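Local coordinates for protein methylmalonate-semialdehyde dehydrogenase (PDB 4ZZ7) that probably oxidises methylmalonate semialdehyde with NAD as the electron acceptor and coenzyme A as the acyl acceptor, as a tetrameric member of the aldehyde dehydrogenase family, at residues 253-258 and 403-408; 289-294 and 391-396; 345-350 and 370-375. All coordinates share one frame; numbering follows the deposited sequence.

Interaction 1 of 3, residues 253-258 and 403-408; sequences KNHAIV and MDLIDA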
loop_
_atom_site.group_PDB
_atom_site.type_symbol
_atom_site.label_atom_id
_atom_site.label_comp_id
_atom_site.label_asym_id
_atom_site.label_seq_id
_atom_site.Cartn_x
_atom_site.Cartn_y
_atom_site.Cartn_z
ATOM N N LYS A 253 20.497 -24.320 7.546
ATOM C CA LYS A 253 21.796 -24.692 6.947
ATOM C C LYS A 253 22.049 -23.813 5.715
ATOM O O LYS A 253 21.681 -24.158 4.572
ATOM C CB LYS A 253 21.869 -26.184 6.569
ATOM C CG LYS A 253 22.822 -27.014 7.435
ATOM C CD LYS A 253 24.275 -26.923 6.981
ATOM C CE LYS A 253 25.187 -27.845 7.790
ATOM N NZ LYS A 253 25.644 -27.271 9.076
ATOM N N ASN A 254 22.674 -22.663 5.957
ATOM C CA ASN A 254 22.751 -21.641 4.917
ATOM C C ASN A 254 23.898 -21.909 3.962
ATOM O O ASN A 254 25.037 -21.983 4.384
ATOM C CB ASN A 254 22.865 -20.250 5.538
ATOM C CG ASN A 254 21.535 -19.729 6.130
ATOM O OD1 ASN A 254 21.338 -18.527 6.239
ATOM N ND2 ASN A 254 20.634 -20.605 6.488
ATOM N N HIS A 255 23.570 -22.059 2.678
ATOM C CA HIS A 255 24.537 -22.363 1.627
ATOM C C HIS A 255 24.876 -21.121 0.809
ATOM O O HIS A 255 24.007 -20.315 0.543
ATOM C CB HIS A 255 23.968 -23.396 0.651
ATOM C CG HIS A 255 23.836 -24.787 1.202
ATOM N ND1 HIS A 255 23.159 -25.070 2.372
ATOM C CD2 HIS A 255 24.237 -25.980 0.707
ATOM C CE1 HIS A 255 23.176 -26.372 2.587
ATOM N NE2 HIS A 255 23.827 -26.945 1.593
ATOM N N ALA A 256 26.134 -21.008 0.386
ATOM C CA ALA A 256 26.576 -19.975 -0.553
ATOM C C ALA A 256 27.206 -20.628 -1.782
ATOM O O ALA A 256 28.175 -21.386 -1.659
ATOM C CB ALA A 256 27.576 -19.036 0.104
ATOM N N ILE A 257 26.674 -20.319 -2.953
ATOM C CA ILE A 257 27.216 -20.809 -4.204
ATOM C C ILE A 257 28.294 -19.841 -4.631
ATOM O O ILE A 257 28.001 -18.672 -4.869
ATOM C CB ILE A 257 26.126 -20.872 -5.287
ATOM C CG1 ILE A 257 25.015 -21.813 -4.833
ATOM C CG2 ILE A 257 26.700 -21.308 -6.636
ATOM C CD1 ILE A 257 23.835 -21.861 -5.764
ATOM N N VAL A 258 29.534 -20.325 -4.705
ATOM C CA VAL A 258 30.665 -19.540 -5.222
ATOM C C VAL A 258 30.851 -19.910 -6.706
ATOM O O VAL A 258 31.347 -20.989 -7.033
ATOM C CB VAL A 258 31.952 -19.782 -4.412
ATOM C CG1 VAL A 258 33.053 -18.867 -4.895
ATOM C CG2 VAL A 258 31.693 -19.566 -2.932
ATOM N N MET A 403 22.271 -25.584 -6.768
ATOM C CA MET A 403 20.870 -25.233 -6.449
ATOM C C MET A 403 19.951 -26.417 -6.051
ATOM O O MET A 403 19.089 -26.276 -5.181
ATOM C CB MET A 403 20.235 -24.462 -7.605
ATOM C CG MET A 403 20.617 -22.996 -7.612
ATOM S SD MET A 403 19.609 -22.091 -8.771
ATOM C CE MET A 403 20.502 -22.680 -10.193
ATOM N N ASP A 404 20.131 -27.564 -6.707
ATOM C CA ASP A 404 19.372 -28.770 -6.393
ATOM C C ASP A 404 19.763 -29.213 -5.002
ATOM O O ASP A 404 18.911 -29.605 -4.226
ATOM C CB ASP A 404 19.670 -29.927 -7.366
ATOM C CG ASP A 404 19.192 -29.678 -8.786
ATOM O OD1 ASP A 404 18.268 -28.870 -8.989
ATOM O OD2 ASP A 404 19.762 -30.319 -9.714
ATOM N N LEU A 405 21.062 -29.161 -4.702
ATOM C CA LEU A 405 21.567 -29.559 -3.389
ATOM C C LEU A 405 20.915 -28.709 -2.277
ATOM O O LEU A 405 20.515 -29.253 -1.239
ATOM C CB LEU A 405 23.092 -29.444 -3.356
ATOM C CG LEU A 405 23.791 -29.683 -2.021
ATOM C CD1 LEU A 405 23.710 -31.139 -1.621
ATOM C CD2 LEU A 405 25.233 -29.231 -2.140
ATOM N N ILE A 406 20.787 -27.395 -2.513
ATOM C CA ILE A 406 20.211 -26.489 -1.517
ATOM C C ILE A 406 18.740 -26.831 -1.294
ATOM O O ILE A 406 18.318 -27.028 -0.156
ATOM C CB ILE A 406 20.391 -24.993 -1.903
ATOM C CG1 ILE A 406 21.870 -24.608 -1.850
ATOM C CG2 ILE A 406 19.650 -24.082 -0.926
ATOM C CD1 ILE A 406 22.231 -23.319 -2.554
ATOM N N ASP A 407 17.981 -26.904 -2.392
ATOM C CA ASP A 407 16.541 -27.219 -2.367
ATOM C C ASP A 407 16.246 -28.571 -1.723
ATOM O O ASP A 407 15.190 -28.761 -1.126
ATOM C CB ASP A 407 15.948 -27.242 -3.783
ATOM C CG ASP A 407 15.921 -25.884 -4.437
ATOM O OD1 ASP A 407 15.803 -24.862 -3.728
ATOM O OD2 ASP A 407 16.028 -25.849 -5.677
ATOM N N ALA A 408 17.168 -29.518 -1.879
ATOM C CA ALA A 408 17.046 -30.857 -1.273
ATOM C C ALA A 408 17.090 -30.809 0.250
ATOM O O ALA A 408 16.424 -31.600 0.899
ATOM C CB ALA A 408 18.143 -31.783 -1.786
#
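Ile406 meets the strand with the outer part of its side chain, laid between His255 and Ile257. Its CG1 lies 3.5 Å from CB of His255 and continues along the base of the imidazole, the two side chains sliding past each other in opposite directions. At the end of the chain, Ile406 CD1 also reaches CD1 of Ile257, 3.9 Å away. That same Ile257 methyl touches CG of Met403 at 3.9 Å, the two side chains crossing at about a right angle. Ile257 can serve both helix residues because its chain runs on extended through chi2 (175°). Leu405 adds a looser contact, its CD2 4.4 Å from CD2 of His255 at the ring edge. No hydrogen bond joins the two segments, and the contact is apolar and buried.

The imidazole is held by polar bonds at both nitrogens. ND1 donates to the backbone O of Lys253 at 2.8 Å, with the acceptor in the ring plane but the donor well above the carbonyl plane. NE2 is bonded to the hydroxyl of Tyr382, whose ring stands nearly perpendicular to the histidine. Further out, Phe428 of helix 422-431 packs on both Ile257 and Met403, while Thr415 of the neighbouring strand touches Ile406. Strand 254-258 and the helix segment 403-408 run antiparallel, 173° between their directions, with axes 9.6 Å apart at closest approach. This is a helix laid on a mostly parallel beta-sheet, as in the alpha/beta catalytic domain of aldehyde dehydrogenases.

Interaction 2 of 3, residues 289-294 and 391-396; sequences AVAVGD and LQVVRV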
loop_
_atom_site.group_PDB
_atom_site.type_symbol
_atom_site.label_atom_id
_atom_site.label_comp_id
_atom_site.label_asym_id
_atom_site.label_seq_id
_atom_site.Cartn_x
_atom_site.Cartn_y
_atom_site.Cartn_z
ATOM N N ALA A 289 29.682 -23.611 1.957
ATOM C CA ALA A 289 30.077 -22.937 0.734
ATOM C C ALA A 289 30.054 -23.983 -0.385
ATOM O O ALA A 289 30.761 -24.990 -0.338
ATOM C CB ALA A 289 31.463 -22.334 0.899
ATOM N N VAL A 290 29.194 -23.785 -1.364
ATOM C CA VAL A 290 29.094 -24.734 -2.468
ATOM C C VAL A 290 29.925 -24.231 -3.652
ATOM O O VAL A 290 29.471 -23.387 -4.420
ATOM C CB VAL A 290 27.629 -24.960 -2.876
ATOM C CG1 VAL A 290 27.513 -26.082 -3.898
ATOM C CG2 VAL A 290 26.798 -25.301 -1.654
ATOM N N ALA A 291 31.138 -24.758 -3.794
ATOM C CA ALA A 291 32.042 -24.324 -4.846
ATOM C C ALA A 291 31.709 -25.050 -6.142
ATOM O O ALA A 291 31.786 -26.260 -6.212
ATOM C CB ALA A 291 33.476 -24.586 -4.446
ATOM N N VAL A 292 31.317 -24.301 -7.161
ATOM C CA VAL A 292 30.965 -24.888 -8.460
ATOM C C VAL A 292 32.232 -24.919 -9.333
ATOM O O VAL A 292 32.706 -23.890 -9.822
ATOM C CB VAL A 292 29.712 -24.228 -9.136
ATOM C CG1 VAL A 292 29.643 -22.741 -8.891
ATOM C CG2 VAL A 292 29.650 -24.514 -10.633
ATOM N N GLY A 293 32.763 -26.129 -9.510
ATOM C CA GLY A 293 34.058 -26.352 -10.147
ATOM C C GLY A 293 35.163 -26.295 -9.118
ATOM O O GLY A 293 34.921 -25.935 -7.957
ATOM N N ASP A 294 36.379 -26.638 -9.539
ATOM C CA ASP A 294 37.525 -26.551 -8.642
ATOM C C ASP A 294 38.867 -26.573 -9.344
ATOM O O ASP A 294 39.474 -27.646 -9.421
ATOM C CB ASP A 294 37.463 -27.686 -7.590
ATOM C CG ASP A 294 37.144 -29.088 -8.178
ATOM O OD1 ASP A 294 37.226 -29.276 -9.397
ATOM O OD2 ASP A 294 36.831 -30.014 -7.400
ATOM N N LEU A 391 32.981 -23.856 8.984
ATOM C CA LEU A 391 32.623 -23.678 7.588
ATOM C C LEU A 391 32.905 -24.943 6.776
ATOM O O LEU A 391 34.042 -25.365 6.678
ATOM C CB LEU A 391 33.421 -22.535 6.999
ATOM C CG LEU A 391 32.773 -21.718 5.868
ATOM C CD1 LEU A 391 33.862 -21.018 5.059
ATOM C CD2 LEU A 391 31.858 -22.514 4.942
ATOM N N GLN A 392 31.851 -25.531 6.203
ATOM C CA GLN A 392 31.931 -26.702 5.300
ATOM C C GLN A 392 31.927 -26.271 3.833
ATOM O O GLN A 392 31.217 -25.346 3.456
ATOM C CB GLN A 392 30.757 -27.653 5.561
ATOM C CG GLN A 392 30.913 -28.425 6.854
ATOM C CD GLN A 392 29.624 -29.024 7.379
ATOM O OE1 GLN A 392 28.610 -28.347 7.480
ATOM N NE2 GLN A 392 29.675 -30.289 7.766
ATOM N N VAL A 393 32.711 -26.937 2.997
ATOM C CA VAL A 393 32.736 -26.608 1.550
ATOM C C VAL A 393 32.491 -27.853 0.708
ATOM O O VAL A 393 33.239 -28.817 0.788
ATOM C CB VAL A 393 34.011 -25.847 1.113
ATOM C CG1 VAL A 393 35.174 -26.249 1.970
ATOM C CG2 VAL A 393 34.347 -26.050 -0.357
ATOM N N VAL A 394 31.405 -27.807 -0.057
ATOM C CA VAL A 394 31.031 -28.849 -0.978
ATOM C C VAL A 394 31.487 -28.412 -2.363
ATOM O O VAL A 394 31.483 -27.223 -2.689
ATOM C CB VAL A 394 29.497 -29.064 -1.003
ATOM C CG1 VAL A 394 29.087 -30.109 -2.047
ATOM C CG2 VAL A 394 28.989 -29.477 0.372
ATOM N N ARG A 395 31.874 -29.399 -3.168
ATOM C CA ARG A 395 32.263 -29.186 -4.550
ATOM C C ARG A 395 31.188 -29.825 -5.432
ATOM O O ARG A 395 30.670 -30.890 -5.106
ATOM C CB ARG A 395 33.665 -29.764 -4.783
ATOM C CG ARG A 395 34.756 -29.012 -4.006
ATOM C CD ARG A 395 35.935 -29.887 -3.588
ATOM N NE ARG A 395 36.948 -29.137 -2.838
ATOM C CZ ARG A 395 37.867 -28.334 -3.381
ATOM N NH1 ARG A 395 38.746 -27.698 -2.611
ATOM N NH2 ARG A 395 37.928 -28.166 -4.685
ATOM N N VAL A 396 30.802 -29.127 -6.492
ATOM C CA VAL A 396 29.846 -29.626 -7.488
ATOM C C VAL A 396 30.264 -29.175 -8.908
ATOM O O VAL A 396 31.086 -28.267 -9.103
ATOM C CB VAL A 396 28.361 -29.194 -7.228
ATOM C CG1 VAL A 396 27.818 -29.725 -5.912
ATOM C CG2 VAL A 396 28.206 -27.686 -7.269
#
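Two neighbouring parallel strands of the catalytic-domain sheet are joined here, 286-292 and 390-396, in a register that pairs Ala289 with Val393 and runs on to Val292 with Val396. The ladder is the staggered one of parallel strands: Ala289 and Ala291 each use both N and O, reaching across to the residues before and after their partners. Ala289 N donates to Gln392 O at 2.8 Å, and its O accepts from Val394 N. Ala291 N then bonds Val394 O at 2.7 Å, and its O accepts from Val396 N. Gly293 N closes the series on Val396 O at 2.7 Å, carrying the pairing one residue past the end of the first strand. The strand directions differ by 27°, the twist of the sheet.

The 96 residues between the two segments include helix 296-308 and strand 370-373, so the connection is more elaborate than a simple beta-alpha-beta crossover. The sheet is covered on both faces, as in an alpha/beta sandwich. On the face of Val290 and Val396, CG1 of the former lies 3.8 Å from CG2 of the latter, and Ala402 of helix 399-408 packs on both. On the face of Ala289 and Val393, helix 296-308 lies above, through Leu300 and Val301 respectively.

Near the exit of the strands, Arg395 reaches Asp294. Its NH2 makes a weak, long salt bridge of 3.5 Å to OD2, with guanidinium and carboxylate planes 37° apart. The chain, bent at chi2 (149°), stands out from the sheet on the Ala291 side, and NH2 meets Asp294 beyond the end of the neighbouring strand. Its stronger partners lie elsewhere: NH2 also pairs with Asp298, and NE with Asp373.

Interaction 3 of 3, residues 345-350 and 370-375; sequences QGATIV and TLIDHV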
loop_
_atom_site.group_PDB
_atom_site.type_symbol
_atom_site.label_atom_id
_atom_site.label_comp_id
_atom_site.label_asym_id
_atom_site.label_seq_id
_atom_site.Cartn_x
_atom_site.Cartn_y
_atom_site.Cartn_z
ATOM N N GLN A 345 33.685 -39.585 8.744
ATOM C CA GLN A 345 32.975 -39.941 7.476
ATOM C C GLN A 345 33.724 -39.600 6.167
ATOM O O GLN A 345 33.160 -39.711 5.092
ATOM C CB GLN A 345 31.555 -39.347 7.452
ATOM C CG GLN A 345 30.625 -39.946 8.506
ATOM C CD GLN A 345 29.252 -39.282 8.568
ATOM O OE1 GLN A 345 29.131 -38.051 8.556
ATOM N NE2 GLN A 345 28.213 -40.091 8.666
ATOM N N GLY A 346 34.984 -39.184 6.268
ATOM C CA GLY A 346 35.862 -38.997 5.101
ATOM C C GLY A 346 36.257 -37.565 4.751
ATOM O O GLY A 346 36.997 -37.354 3.795
ATOM N N ALA A 347 35.780 -36.583 5.521
ATOM C CA ALA A 347 35.977 -35.156 5.191
ATOM C C ALA A 347 37.344 -34.675 5.627
ATOM O O ALA A 347 37.864 -35.140 6.630
ATOM C CB ALA A 347 34.898 -34.286 5.829
ATOM N N THR A 348 37.904 -33.735 4.869
ATOM C CA THR A 348 39.217 -33.132 5.144
ATOM C C THR A 348 39.100 -31.983 6.177
ATOM O O THR A 348 38.387 -30.992 5.951
ATOM C CB THR A 348 39.862 -32.566 3.841
ATOM O OG1 THR A 348 39.757 -33.509 2.763
ATOM C CG2 THR A 348 41.330 -32.195 4.060
ATOM N N ILE A 349 39.791 -32.114 7.309
ATOM C CA ILE A 349 39.780 -31.070 8.338
ATOM C C ILE A 349 40.925 -30.101 8.055
ATOM O O ILE A 349 41.952 -30.108 8.725
ATOM C CB ILE A 349 39.871 -31.649 9.770
ATOM C CG1 ILE A 349 38.718 -32.629 10.051
ATOM C CG2 ILE A 349 39.866 -30.538 10.824
ATOM C CD1 ILE A 349 37.316 -32.049 9.933
ATOM N N VAL A 350 40.703 -29.235 7.069
ATOM C CA VAL A 350 41.716 -28.275 6.588
ATOM C C VAL A 350 42.243 -27.349 7.674
ATOM O O VAL A 350 43.435 -27.114 7.728
ATOM C CB VAL A 350 41.182 -27.382 5.443
ATOM C CG1 VAL A 350 42.243 -26.385 4.982
ATOM C CG2 VAL A 350 40.733 -28.219 4.258
ATOM N N THR A 370 36.967 -23.433 12.379
ATOM C CA THR A 370 37.382 -24.630 11.656
ATOM C C THR A 370 36.874 -24.618 10.214
ATOM O O THR A 370 35.796 -24.109 9.947
ATOM C CB THR A 370 36.920 -25.930 12.372
ATOM O OG1 THR A 370 35.682 -26.380 11.828
ATOM C CG2 THR A 370 36.762 -25.726 13.843
ATOM N N LEU A 371 37.659 -25.204 9.310
ATOM C CA LEU A 371 37.294 -25.366 7.901
ATOM C C LEU A 371 37.286 -26.848 7.591
ATOM O O LEU A 371 38.273 -27.522 7.872
ATOM C CB LEU A 371 38.315 -24.686 7.013
ATOM C CG LEU A 371 37.795 -24.105 5.703
ATOM C CD1 LEU A 371 38.946 -23.576 4.870
ATOM C CD2 LEU A 371 37.040 -25.132 4.892
ATOM N N ILE A 372 36.180 -27.358 7.045
ATOM C CA ILE A 372 36.082 -28.763 6.594
ATOM C C ILE A 372 35.960 -28.746 5.069
ATOM O O ILE A 372 35.258 -27.906 4.533
ATOM C CB ILE A 372 34.888 -29.489 7.230
ATOM C CG1 ILE A 372 34.961 -29.364 8.751
ATOM C CG2 ILE A 372 34.925 -30.950 6.850
ATOM C CD1 ILE A 372 33.786 -29.957 9.504
ATOM N N ASP A 373 36.655 -29.638 4.369
ATOM C CA ASP A 373 36.630 -29.662 2.893
ATOM C C ASP A 373 36.195 -31.060 2.454
ATOM O O ASP A 373 36.238 -32.012 3.244
ATOM C CB ASP A 373 38.010 -29.246 2.323
ATOM C CG ASP A 373 38.011 -28.955 0.783
ATOM O OD1 ASP A 373 36.957 -28.811 0.130
ATOM O OD2 ASP A 373 39.116 -28.873 0.209
ATOM N N HIS A 374 35.710 -31.160 1.215
ATOM C CA HIS A 374 35.231 -32.432 0.618
ATOM C C HIS A 374 34.105 -33.072 1.430
ATOM O O HIS A 374 34.147 -34.272 1.737
ATOM C CB HIS A 374 36.386 -33.429 0.425
ATOM C CG HIS A 374 37.540 -32.860 -0.332
ATOM N ND1 HIS A 374 38.752 -32.574 0.263
ATOM C CD2 HIS A 374 37.657 -32.484 -1.628
ATOM C CE1 HIS A 374 39.572 -32.062 -0.639
ATOM N NE2 HIS A 374 38.929 -31.990 -1.793
ATOM N N VAL A 375 33.104 -32.263 1.776
ATOM C CA VAL A 375 31.962 -32.760 2.539
ATOM C C VAL A 375 30.931 -33.191 1.520
ATOM O O VAL A 375 30.907 -32.663 0.397
ATOM C CB VAL A 375 31.379 -31.740 3.564
ATOM C CG1 VAL A 375 32.475 -30.951 4.258
ATOM C CG2 VAL A 375 30.405 -30.790 2.916
#
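Leu371 opens the contact with an apolar touch, its CB 4.2 Å from CB of Val350. Ile372 follows with its branches divided between two partners: CG2 presses on the methyl of Ala347 at 3.5 Å, while CG1 lies alongside CD1 of Ile349. Ile349 in turn leans on Ile339 and Glu343 of helix 329-344. At Asp373 the backbones form an antiparallel hydrogen-bonded pair with Thr348: Asp373 N donates to Thr348 O at 2.7 Å, and Thr348 N returns a bond to Asp373 O at 2.9 Å. The CB of Asp373 packs on CG2 of Val350, while its OD1 pairs with Arg395.

His374, with positive phi, places its ring edge against Thr348, ND1 and OG1 being hydrogen-bonded at 2.9 Å. Asp373 OD2 sits over one face of that ring, offset toward the rim. Val375 CG1 makes a looser contact with Ala347 CB at 4.4 Å. The first segment arrives through a Schellman motif at Gly346, which ends helix 329-344. After a three-residue turn the chain enters a short antiparallel edge strand of the otherwise mainly parallel sheet in the aldehyde dehydrogenase catalytic domain.

All three interactions reach one mixed sheet, in which strands 254-258, 286-292, 390-396, 370-373 and 348-351 lie side by side in that order. Interaction 1 lays a helix on the first of these, interaction 2 joins the second to the third, and interaction 3 adds an antiparallel strand, 348-351. Centres lie about 10 Å apart for interactions 1 and 2, about 11 Å for 2 and 3, and about 17 Å for 1 and 3. Along the chain the contacts enclose one another, with interaction 3 innermost and interaction 1 outermost. Strand 390-396 borders 370-373 and leads into helix 399-408. The contacts thus gather segments from residues 253 to 408 around one sheet of the aldehyde dehydrogenase fold.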